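Local atomic coordinates of trimeric intracellular cation channel type 1B.2 (Caenorhabditis elegans, PDB entry 5EIK), a protein that forms a homotrimeric potassium channel of intracellular membranes, binds phosphatidylinositol 4,5-bisphosphate and may supply counter-ion current during calcium release. Residues Ala33-Leu38 / Val128-Gln133; Thr39-Arg44 / Tyr103-Ser108. One frame throughout, in Å; residues are numbered along the deposited sequence.

How the contacts relate
After the N-terminal helix 11-24 the chain enters helix 30-47, the first transmembrane helix, and both contacts are made there on adjoining pieces. Residues 33-38 pack against the fourth transmembrane helix, 120-148, whose residues 128-133 close the longer loop of contact 1 after 89 intervening residues. Residues 39-44 meet the end of helix 92-107, the third transmembrane helix, and close the shorter loop of contact 2 after 58. Contact 2 is therefore nested inside contact 1, their centres about 14 Å apart. Together they tie transmembrane helices 3 and 4 to helix 1, with a phosphoinositide beside contact 1 and a phosphatidylcholine beside contact 2.

Contact 1: Ala33-Leu38 / Val128-Gln133; sequences AAHYVL and VLKEVQ. With PT5 ([(2R)-1-octadecanoyloxy-3-[oxidanyl-[(1R,2R,3S,4R,5R,6S)-2,3,6-tris(oxidanyl)-4,5-diphosphonooxy-cyclohexyl]oxy-phospho ryl]oxy-propan-2-yl] (8Z)-icosa-5,8,11,14-tetraenoate), chain B.
Apolar packing begins with Ala34 and Leu129, whose CB atoms lie 3.7 Å apart. Beside them, CD1 of Leu38 rests 3.8 Å from CD of Lys130, against the aliphatic part of the lysine. The polar side chains meet around His35. CE of Lys130 reaches the ring in its plane, at the edge, 3.7 Å from ND1 of His35. Gln133 comes over one face instead: its OE1 is 3.7 Å from CG of His35, with amide and ring planes 42° apart. These are van der Waals contacts; His35 NE2 is hydrogen-bonded to Ser70 O and Gln133 NE2 to Asp32 OD1, which probably limits how far ring and amide can turn. The lipid bond comes from Lys130, with CG anti to the backbone N (chi1 -179°) and an extended chain beyond, which carries NZ past His35 to within 2.8 Å of phosphate oxygen O42 of PT5, a hydrogen bond. Arg134 NH2 binds the same lipid, so the two cations gather on one anionic headgroup. The segment axes cross at -113°, 8.3 Å apart, joining transmembrane helices 1 and 4 at the phosphatidylinositol 4,5-bisphosphate site of this TRIC channel.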
# COMPACT_ATOMS: atom_id res chain seq x y z
N ALA A 33 -2.92 11.12 -25.18
CA ALA A 33 -4.12 11.90 -24.91
C ALA A 33 -5.37 11.00 -24.94
O ALA A 33 -6.29 11.17 -24.14
CB ALA A 33 -4.25 13.04 -25.92
N ALA A 34 -5.39 10.04 -25.86
CA ALA A 34 -6.53 9.13 -25.97
C ALA A 34 -6.67 8.37 -24.65
O ALA A 34 -7.77 8.23 -24.12
CB ALA A 34 -6.33 8.15 -27.13
N HIS A 35 -5.54 7.87 -24.15
CA HIS A 35 -5.54 7.15 -22.88
C HIS A 35 -5.99 8.08 -21.74
O HIS A 35 -6.83 7.71 -20.92
CB HIS A 35 -4.14 6.59 -22.61
CG HIS A 35 -3.96 6.08 -21.21
ND1 HIS A 35 -4.64 4.99 -20.72
CD2 HIS A 35 -3.19 6.53 -20.19
CE1 HIS A 35 -4.31 4.79 -19.46
NE2 HIS A 35 -3.43 5.71 -19.11
N TYR A 36 -5.45 9.30 -21.69
CA TYR A 36 -5.84 10.24 -20.64
C TYR A 36 -7.33 10.55 -20.70
O TYR A 36 -8.01 10.56 -19.66
CB TYR A 36 -5.07 11.56 -20.75
CG TYR A 36 -3.58 11.41 -20.67
CD1 TYR A 36 -2.99 10.47 -19.82
CD2 TYR A 36 -2.74 12.20 -21.45
CE1 TYR A 36 -1.61 10.32 -19.76
CE2 TYR A 36 -1.36 12.07 -21.40
CZ TYR A 36 -0.80 11.13 -20.56
OH TYR A 36 0.56 10.99 -20.54
N VAL A 37 -7.84 10.80 -21.90
CA VAL A 37 -9.26 11.10 -22.08
C VAL A 37 -10.12 9.97 -21.55
O VAL A 37 -11.03 10.19 -20.76
CB VAL A 37 -9.62 11.36 -23.56
CG1 VAL A 37 -11.13 11.51 -23.71
CG2 VAL A 37 -8.94 12.62 -24.05
N LEU A 38 -9.84 8.74 -21.99
CA LEU A 38 -10.62 7.60 -21.53
C LEU A 38 -10.48 7.41 -20.01
O LEU A 38 -11.45 7.09 -19.32
CB LEU A 38 -10.20 6.34 -22.29
CG LEU A 38 -10.64 6.33 -23.77
CD1 LEU A 38 -10.09 5.10 -24.50
CD2 LEU A 38 -12.15 6.34 -23.83
N VAL A 128 -9.24 2.46 -29.68
CA VAL A 128 -8.26 1.81 -30.54
C VAL A 128 -6.88 2.36 -30.23
O VAL A 128 -5.94 1.60 -30.00
CB VAL A 128 -8.60 2.03 -32.04
CG1 VAL A 128 -7.48 1.51 -32.92
CG2 VAL A 128 -9.89 1.30 -32.38
N LEU A 129 -6.77 3.69 -30.20
CA LEU A 129 -5.49 4.32 -29.90
C LEU A 129 -4.98 3.89 -28.53
O LEU A 129 -3.79 3.64 -28.34
CB LEU A 129 -5.60 5.84 -29.95
CG LEU A 129 -6.09 6.47 -31.26
CD1 LEU A 129 -6.02 7.98 -31.14
CD2 LEU A 129 -5.26 5.99 -32.43
N LYS A 130 -5.89 3.79 -27.56
CA LYS A 130 -5.48 3.39 -26.22
C LYS A 130 -4.90 1.98 -26.21
O LYS A 130 -3.90 1.72 -25.54
CB LYS A 130 -6.66 3.46 -25.24
CG LYS A 130 -6.25 3.07 -23.82
CD LYS A 130 -7.44 2.87 -22.92
CE LYS A 130 -7.00 2.26 -21.60
NZ LYS A 130 -8.18 1.79 -20.81
N GLU A 131 -5.53 1.07 -26.95
CA GLU A 131 -5.02 -0.30 -26.98
C GLU A 131 -3.62 -0.33 -27.59
O GLU A 131 -2.77 -1.12 -27.17
CB GLU A 131 -5.99 -1.21 -27.73
CG GLU A 131 -7.31 -1.42 -27.00
CD GLU A 131 -7.12 -1.78 -25.53
OE1 GLU A 131 -6.30 -2.68 -25.23
OE2 GLU A 131 -7.79 -1.17 -24.67
N VAL A 132 -3.37 0.52 -28.58
CA VAL A 132 -2.05 0.56 -29.18
C VAL A 132 -1.05 0.99 -28.10
O VAL A 132 0.02 0.42 -27.97
CB VAL A 132 -2.00 1.56 -30.36
CG1 VAL A 132 -0.54 1.86 -30.75
CG2 VAL A 132 -2.76 0.98 -31.55
N GLN A 133 -1.43 2.00 -27.32
CA GLN A 133 -0.56 2.51 -26.27
C GLN A 133 -0.32 1.49 -25.13
O GLN A 133 0.78 1.39 -24.59
CB GLN A 133 -1.13 3.82 -25.72
CG GLN A 133 -0.12 4.66 -24.95
CD GLN A 133 -0.62 5.00 -23.56
OE1 GLN A 133 -1.34 4.21 -22.94
NE2 GLN A 133 -0.23 6.17 -23.05
O12 PT5 B . -9.34 -7.52 -13.18
P1 PT5 B . -8.60 -6.47 -12.36
O13 PT5 B . -6.86 -6.61 -12.39
O11 PT5 B . -8.96 -6.45 -10.76
O6 PT5 B . -11.09 -3.85 -13.85
O1 PT5 B . -8.83 -4.99 -12.85
C1 PT5 B . -8.87 -4.65 -14.24
C6 PT5 B . -9.79 -3.46 -14.31
C2 PT5 B . -7.46 -4.27 -14.84
O2 PT5 B . -6.86 -3.22 -14.05
C3 PT5 B . -7.62 -3.72 -16.29
O3 PT5 B . -6.34 -3.29 -16.73
C4 PT5 B . -8.58 -2.56 -16.38
O4 PT5 B . -8.85 -2.27 -17.71
P4 PT5 B . -8.37 -0.85 -18.36
O41 PT5 B . -8.91 0.44 -17.54
O42 PT5 B . -8.89 -0.73 -19.89
O43 PT5 B . -6.87 -0.79 -18.33
C5 PT5 B . -9.94 -2.87 -15.71
O5 PT5 B . -10.66 -1.64 -15.62
P5 PT5 B . -11.94 -1.48 -16.62
O52 PT5 B . -11.99 -2.59 -17.76
O51 PT5 B . -13.33 -1.49 -15.67
O53 PT5 B . -11.69 0.08 -17.14
C7 PT5 B . -6.04 -5.83 -11.47
C8 PT5 B . -4.95 -6.78 -10.95
C9 PT5 B . -5.30 -7.51 -9.61
O16 PT5 B . -3.70 -6.01 -10.77
C10 PT5 B . -2.73 -6.19 -11.71
O17 PT5 B . -2.74 -5.66 -12.81
O18 PT5 B . -4.18 -7.33 -8.64
C11 PT5 B . -3.95 -8.22 -7.54
O19 PT5 B . -4.33 -9.43 -7.48
C12 PT5 B . -1.61 -7.13 -11.27
C13 PT5 B . -0.16 -6.61 -11.35
C14 PT5 B . 0.84 -7.71 -10.92
C15 PT5 B . 1.40 -7.51 -9.50
C16 PT5 B . 2.56 -8.48 -9.15
C17 PT5 B . 2.52 -8.99 -7.67
C18 PT5 B . 3.90 -9.00 -7.00
C19 PT5 B . 4.10 -8.87 -5.77
C20 PT5 B . 3.91 -7.83 -4.65
C21 PT5 B . 2.64 -8.00 -3.77
C22 PT5 B . 2.36 -6.77 -2.89
C23 PT5 B . 1.93 -7.14 -1.46
C24 PT5 B . 2.72 -6.38 -0.37
C31 PT5 B . -3.18 -7.55 -6.40
C32 PT5 B . -1.64 -7.55 -6.64
C33 PT5 B . -0.85 -6.76 -5.56
C34 PT5 B . -0.56 -5.29 -5.92
C35 PT5 B . 0.16 -4.34 -4.84
C36 PT5 B . -0.54 -3.44 -4.05
C37 PT5 B . -0.06 -3.18 -2.61
C38 PT5 B . -0.14 -1.75 -2.39
C39 PT5 B . -1.10 -1.01 -1.58
C40 PT5 B . -2.52 -0.87 -2.03
C25 PT5 B . 1.91 -5.21 0.23
C26 PT5 B . 2.76 -4.31 1.14
C41 PT5 B . -3.59 -1.66 -1.26
C42 PT5 B . -4.98 -1.57 -1.91
C43 PT5 B . -5.25 -2.70 -2.91

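Contact 2: Thr39-Arg44 / Tyr103-Ser108; sequences TCLSVR and YLVFYS. With CPL (1-palmitoyl-2-linoleoyl-sn-glycero-3-phosphocholine), chain C.
Val105 packs into the tight side of this contact, with its CG1 lying 3.9 Å from CB of Cys40. The same methyl is touched by CD2 of Leu41, whose side chain crosses that of Val105 at about a right angle. Phe106, with CG beside the backbone N (chi1 -77°), swings its ring to residues 39-44, where CZ comes 3.8 Å from CB of Arg44. The loose side is at Val43, whose CG1 stands at the ring edge, near its plane, 4.5 Å from CZ of Phe106. The extended arginine chain carries its guanidinium to the C-terminal end of helix 92-107, where NH1 of Arg44 sits 2.9 Å from O of Val105, which lies at the edge of the group, in its plane. Arg44 NH2 makes a salt bridge to Asp111, and Phe114 adds a cation-pi contact, so this buried charge has partners beyond the two helices.

On the lipid side the tyrosines turn away from residues 39-44. The Tyr103 ring lies between CB of Tyr107 on one face and the phosphatidylcholine on the other, its CZ 3.5 Å from lipid O2. Tyr107 is layered likewise, with Phe106 CB over the centre of one face and choline carbon C6 over that of the other, 3.7 Å from Tyr107 CD1. An alanine in place of Tyr103 would remove this ring and would probably leave the lipid glycerol region and CB of Tyr107 without the flat surface between them. The segment axes, 9.9 Å apart and 35° from parallel, join transmembrane helices 1 and 3 of the TRIC channel, and the far side of helix 3 forms part of a phospholipid pocket.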
# COMPACT_ATOMS: atom_id res chain seq x y z
N THR A 39 -9.27 7.61 -19.48
CA THR A 39 -9.07 7.46 -18.05
C THR A 39 -9.92 8.49 -17.29
O THR A 39 -10.57 8.16 -16.29
CB THR A 39 -7.57 7.66 -17.68
OG1 THR A 39 -6.78 6.63 -18.29
CG2 THR A 39 -7.37 7.62 -16.17
N CYS A 40 -9.93 9.74 -17.75
CA CYS A 40 -10.71 10.78 -17.09
C CYS A 40 -12.21 10.52 -17.17
O CYS A 40 -12.94 10.78 -16.21
CB CYS A 40 -10.40 12.15 -17.69
SG CYS A 40 -8.79 12.80 -17.22
N LEU A 41 -12.66 10.02 -18.31
CA LEU A 41 -14.06 9.71 -18.49
C LEU A 41 -14.44 8.65 -17.47
O LEU A 41 -15.53 8.67 -16.90
CB LEU A 41 -14.32 9.19 -19.90
CG LEU A 41 -14.05 10.20 -21.02
CD1 LEU A 41 -14.31 9.56 -22.38
CD2 LEU A 41 -14.92 11.42 -20.82
N SER A 42 -13.53 7.71 -17.23
CA SER A 42 -13.78 6.64 -16.28
C SER A 42 -13.90 7.21 -14.86
O SER A 42 -14.84 6.88 -14.13
CB SER A 42 -12.65 5.61 -16.36
OG SER A 42 -12.89 4.52 -15.48
N VAL A 43 -12.97 8.06 -14.48
CA VAL A 43 -13.03 8.65 -13.15
C VAL A 43 -14.31 9.46 -13.01
O VAL A 43 -14.94 9.46 -11.95
CB VAL A 43 -11.82 9.57 -12.88
CG1 VAL A 43 -12.03 10.33 -11.58
CG2 VAL A 43 -10.55 8.75 -12.80
N ARG A 44 -14.71 10.14 -14.08
CA ARG A 44 -15.92 10.94 -14.06
C ARG A 44 -17.17 10.07 -13.92
O ARG A 44 -18.11 10.42 -13.21
CB ARG A 44 -16.01 11.81 -15.31
CG ARG A 44 -17.30 12.59 -15.44
CD ARG A 44 -17.16 13.81 -16.35
NE ARG A 44 -18.47 14.39 -16.65
CZ ARG A 44 -18.65 15.53 -17.29
NH1 ARG A 44 -17.62 16.24 -17.72
NH2 ARG A 44 -19.89 15.97 -17.51
N TYR A 103 -8.38 18.82 -17.31
CA TYR A 103 -9.04 20.12 -17.23
C TYR A 103 -10.15 20.23 -18.27
O TYR A 103 -11.25 20.70 -17.97
CB TYR A 103 -8.05 21.26 -17.45
CG TYR A 103 -8.72 22.61 -17.39
CD1 TYR A 103 -9.07 23.18 -16.18
CD2 TYR A 103 -9.07 23.28 -18.56
CE1 TYR A 103 -9.75 24.39 -16.13
CE2 TYR A 103 -9.75 24.48 -18.52
CZ TYR A 103 -10.09 25.04 -17.30
OH TYR A 103 -10.75 26.24 -17.25
N LEU A 104 -9.84 19.81 -19.49
CA LEU A 104 -10.80 19.86 -20.57
C LEU A 104 -11.98 18.91 -20.36
O LEU A 104 -13.12 19.26 -20.65
CB LEU A 104 -10.12 19.54 -21.91
CG LEU A 104 -9.07 20.54 -22.40
CD1 LEU A 104 -8.48 20.05 -23.71
CD2 LEU A 104 -9.70 21.90 -22.60
N VAL A 105 -11.72 17.71 -19.86
CA VAL A 105 -12.79 16.75 -19.64
C VAL A 105 -13.78 17.19 -18.57
O VAL A 105 -14.98 17.00 -18.70
CB VAL A 105 -12.22 15.35 -19.29
CG1 VAL A 105 -13.32 14.44 -18.80
CG2 VAL A 105 -11.56 14.74 -20.52
N PHE A 106 -13.28 17.81 -17.51
CA PHE A 106 -14.16 18.26 -16.44
C PHE A 106 -14.66 19.69 -16.55
O PHE A 106 -15.75 19.99 -16.07
CB PHE A 106 -13.47 18.09 -15.07
CG PHE A 106 -13.45 16.68 -14.57
CD1 PHE A 106 -12.45 15.79 -14.96
CD2 PHE A 106 -14.44 16.23 -13.70
CE1 PHE A 106 -12.44 14.48 -14.50
CE2 PHE A 106 -14.44 14.92 -13.23
CZ PHE A 106 -13.43 14.05 -13.63
N TYR A 107 -13.90 20.58 -17.18
CA TYR A 107 -14.32 21.98 -17.23
C TYR A 107 -14.54 22.69 -18.57
O TYR A 107 -14.83 23.88 -18.57
CB TYR A 107 -13.35 22.80 -16.40
CG TYR A 107 -13.07 22.20 -15.04
CD1 TYR A 107 -14.08 22.08 -14.09
CD2 TYR A 107 -11.79 21.76 -14.71
CE1 TYR A 107 -13.82 21.52 -12.84
CE2 TYR A 107 -11.52 21.20 -13.47
CZ TYR A 107 -12.54 21.08 -12.54
OH TYR A 107 -12.27 20.51 -11.31
N SER A 108 -14.40 21.99 -19.70
CA SER A 108 -14.61 22.66 -20.99
C SER A 108 -16.00 23.28 -20.99
O SER A 108 -16.96 22.69 -20.49
CB SER A 108 -14.47 21.68 -22.17
OG SER A 108 -15.59 20.82 -22.28
C1 CPL C . -6.19 26.62 -14.56
C2 CPL C . -5.97 26.25 -16.09
C3 CPL C . -5.75 24.72 -16.30
C4 CPL C . -9.37 24.82 -12.38
C5 CPL C . -10.35 25.37 -11.33
C6 CPL C . -12.59 25.14 -12.72
C7 CPL C . -12.45 24.69 -10.22
C8 CPL C . -12.14 26.29 -11.22
C11 CPL C . -3.54 23.42 -16.52
C12 CPL C . -2.04 23.68 -16.82
C13 CPL C . -1.75 24.99 -17.62
C14 CPL C . -1.05 24.75 -18.98
C15 CPL C . -0.29 25.98 -19.55
C16 CPL C . 0.90 25.56 -20.47
C17 CPL C . 0.53 24.71 -21.69
C18 CPL C . 0.47 25.51 -23.05
C19 CPL C . -0.76 25.20 -24.01
C20 CPL C . -0.52 24.30 -25.26
C21 CPL C . -0.94 22.83 -25.13
C22 CPL C . -2.38 22.58 -25.63
C23 CPL C . -2.63 21.29 -26.37
C24 CPL C . -4.06 20.73 -26.20
C25 CPL C . -4.06 19.20 -26.05
C26 CPL C . -5.47 18.66 -26.06
C31 CPL C . -7.11 27.66 -18.07
C32 CPL C . -5.87 27.63 -18.97
C33 CPL C . -6.21 27.99 -20.46
C34 CPL C . -5.35 29.15 -20.99
C35 CPL C . -4.25 28.72 -21.99
C36 CPL C . -2.91 29.45 -21.73
C37 CPL C . -2.04 29.65 -22.97
C38 CPL C . -1.46 31.04 -23.08
C39 CPL C . -1.65 31.55 -24.53
C40 CPL C . -2.13 32.76 -24.89
C41 CPL C . -1.72 34.09 -24.23
C42 CPL C . -0.42 34.57 -24.89
C43 CPL C . 0.73 34.78 -24.19
C44 CPL C . 1.59 33.65 -23.66
C45 CPL C . 1.70 33.58 -22.14
N CPL C . -11.76 24.92 -11.50
O2 CPL C . -7.14 26.78 -16.85
O3 CPL C . -4.35 24.54 -15.91
O11 CPL C . -4.06 22.29 -16.79
O31 CPL C . -8.08 28.41 -18.36
O1P CPL C . -5.67 25.05 -11.85
O2P CPL C . -7.42 26.84 -11.66
O3P CPL C . -7.11 25.63 -13.92
O4P CPL C . -8.08 24.40 -11.86
P CPL C . -7.06 25.52 -12.31